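Local coordinates for UPF0135 protein SA1388 (Staphylococcus aureus subsp. aureus, PDB 2NYD), which is of unknown function but belongs to the NIF3 family and forms a toroid-shaped homohexamer carrying a dinuclear zinc centre, at residues D9-L14 with N97-H102. Numbering follows the deposited sequence.
Sequences DLMTLL and NLIAMH
I99 is the first residue of the strand to meet the helix, and it takes three helical side chains at once. With CG1 anti to the carbonyl carbon (chi1 -65°) and the chain nearly extended beyond it, CD1 reaches the helix, where it touches CD1 of L10 at 3.7 Å. M11 starts off to one side, but bends at chi2 (-64°) and again at chi3, bringing its sulfur back alongside the isoleucine; SD passes CG1 of I99 at 3.9 Å, the two chains running in opposite senses. L14 comes from the next turn and meets I99 tip to tip, its CD1 4.0 Å from CG2 of I99. Two residues on, M101 points to the same side and crosses L14 at about a right angle, with SD 4.1 Å from CD2 of L14 and the methyl CE close to CB of that leucine. The contact is wholly apolar, and helix segment 9-14 and strand 97-100 run nearly parallel, the axes of these short pieces 14° apart and 11.2 Å at closest approach. Beyond it, the backbone O of M101 accepts a hydrogen bond from ND1 of the zinc ligand H68, so M101, just past the strand's end, packs against L14 and probably helps orient a metal-binding histidine. This is helix-on-sheet packing in the NIF3 fold: helix 7-17 packs on the mixed sheet in which strand 97-100 lies between 30-32, antiparallel, and 64-67, parallel. T64 and I66 of strand 64-67 also touch this helix, through L10 and L14, while F348, L344 and W347 of helix 336-350 pack beside the same two leucines.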
loop_
_atom_site.group_PDB
_atom_site.type_symbol
_atom_site.label_atom_id
_atom_site.label_comp_id
_atom_site.label_asym_id
_atom_site.label_seq_id
_atom_site.Cartn_x
_atom_site.Cartn_y
_atom_site.Cartn_z
ATOM N N ASP B 9 15.191 5.027 -37.182
ATOM C CA ASP B 9 15.421 3.756 -37.926
ATOM C C ASP B 9 16.207 2.753 -37.057
ATOM O O ASP B 9 15.883 1.564 -37.026
ATOM C CB ASP B 9 16.227 3.979 -39.220
ATOM C CG ASP B 9 15.553 4.975 -40.164
ATOM O OD1 ASP B 9 14.422 4.683 -40.564
ATOM O OD2 ASP B 9 16.138 6.038 -40.454
ATOM N N LEU B 10 17.248 3.219 -36.383
ATOM C CA LEU B 10 17.973 2.294 -35.482
ATOM C C LEU B 10 17.040 1.754 -34.404
ATOM O O LEU B 10 17.059 0.569 -34.116
ATOM C CB LEU B 10 19.138 2.985 -34.816
ATOM C CG LEU B 10 20.457 2.234 -34.495
ATOM C CD1 LEU B 10 21.199 2.860 -33.283
ATOM C CD2 LEU B 10 20.434 0.713 -34.445
ATOM N N MET B 11 16.225 2.619 -33.794
ATOM C CA MET B 11 15.312 2.212 -32.731
ATOM C C MET B 11 14.354 1.131 -33.150
ATOM O O MET B 11 14.105 0.151 -32.410
ATOM C CB MET B 11 14.553 3.419 -32.162
ATOM C CG MET B 11 15.468 4.288 -31.256
ATOM S SD MET B 11 16.052 3.406 -29.766
ATOM C CE MET B 11 14.551 3.018 -28.924
ATOM N N THR B 12 13.778 1.297 -34.336
ATOM C CA THR B 12 12.917 0.253 -34.928
ATOM C C THR B 12 13.626 -1.077 -35.103
ATOM O O THR B 12 13.068 -2.121 -34.806
ATOM C CB THR B 12 12.402 0.746 -36.328
ATOM O OG1 THR B 12 11.723 1.986 -36.133
ATOM C CG2 THR B 12 11.512 -0.263 -36.984
ATOM N N LEU B 13 14.833 -1.047 -35.617
ATOM C CA LEU B 13 15.605 -2.271 -35.812
ATOM C C LEU B 13 15.924 -2.944 -34.459
ATOM O O LEU B 13 15.740 -4.143 -34.306
ATOM C CB LEU B 13 16.888 -1.936 -36.586
ATOM C CG LEU B 13 17.897 -3.058 -36.883
ATOM C CD1 LEU B 13 17.212 -4.209 -37.625
ATOM C CD2 LEU B 13 19.100 -2.547 -37.670
ATOM N N LEU B 14 16.408 -2.167 -33.490
ATOM C CA LEU B 14 16.687 -2.687 -32.128
ATOM C C LEU B 14 15.470 -3.326 -31.492
ATOM O O LEU B 14 15.536 -4.432 -30.902
ATOM C CB LEU B 14 17.194 -1.559 -31.209
ATOM C CG LEU B 14 18.514 -0.948 -31.682
ATOM C CD1 LEU B 14 18.990 0.195 -30.740
ATOM C CD2 LEU B 14 19.617 -2.041 -31.879
ATOM N N ASN B 97 23.897 10.526 -29.015
ATOM C CA ASN B 97 22.685 9.862 -28.636
ATOM C C ASN B 97 22.999 8.613 -27.814
ATOM O O ASN B 97 23.930 7.865 -28.144
ATOM C CB ASN B 97 21.940 9.449 -29.902
ATOM C CG ASN B 97 21.760 10.614 -30.851
ATOM O OD1 ASN B 97 20.940 11.478 -30.607
ATOM N ND2 ASN B 97 22.538 10.642 -31.921
ATOM N N LEU B 98 22.209 8.386 -26.766
ATOM C CA LEU B 98 22.428 7.262 -25.877
ATOM C C LEU B 98 21.146 6.451 -25.797
ATOM O O LEU B 98 20.101 6.963 -25.406
ATOM C CB LEU B 98 22.856 7.740 -24.467
ATOM C CG LEU B 98 22.990 6.595 -23.410
ATOM C CD1 LEU B 98 24.122 5.565 -23.786
ATOM C CD2 LEU B 98 23.227 7.138 -22.001
ATOM N N ILE B 99 21.253 5.185 -26.162
ATOM C CA ILE B 99 20.135 4.266 -26.066
ATOM C C ILE B 99 20.484 3.233 -24.991
ATOM O O ILE B 99 21.617 2.786 -24.946
ATOM C CB ILE B 99 19.941 3.544 -27.448
ATOM C CG1 ILE B 99 19.515 4.572 -28.550
ATOM C CG2 ILE B 99 19.022 2.299 -27.319
ATOM C CD1 ILE B 99 19.842 4.068 -30.028
ATOM N N ALA B 100 19.520 2.872 -24.146
ATOM C CA ALA B 100 19.710 1.834 -23.151
ATOM C C ALA B 100 18.931 0.591 -23.581
ATOM O O ALA B 100 17.698 0.644 -23.794
ATOM C CB ALA B 100 19.199 2.310 -21.750
ATOM N N MET B 101 19.634 -0.521 -23.698
ATOM C CA MET B 101 19.002 -1.827 -23.900
ATOM C C MET B 101 19.265 -2.615 -22.641
ATOM O O MET B 101 20.276 -3.333 -22.550
ATOM C CB MET B 101 19.594 -2.542 -25.146
ATOM C CG MET B 101 19.157 -1.831 -26.469
ATOM S SD MET B 101 19.984 -2.559 -27.873
ATOM C CE MET B 101 18.834 -3.894 -28.192
ATOM N N HIS B 102 18.363 -2.460 -21.665
ATOM C CA HIS B 102 18.651 -2.959 -20.327
ATOM C C HIS B 102 17.986 -4.314 -20.113
ATOM O O HIS B 102 18.418 -5.281 -20.744
ATOM C CB HIS B 102 18.276 -1.970 -19.241
ATOM C CG HIS B 102 18.844 -2.332 -17.903
ATOM N ND1 HIS B 102 18.205 -2.045 -16.718
ATOM C CD2 HIS B 102 19.972 -3.011 -17.571
ATOM C CE1 HIS B 102 18.948 -2.470 -15.708
ATOM N NE2 HIS B 102 20.024 -3.063 -16.198
#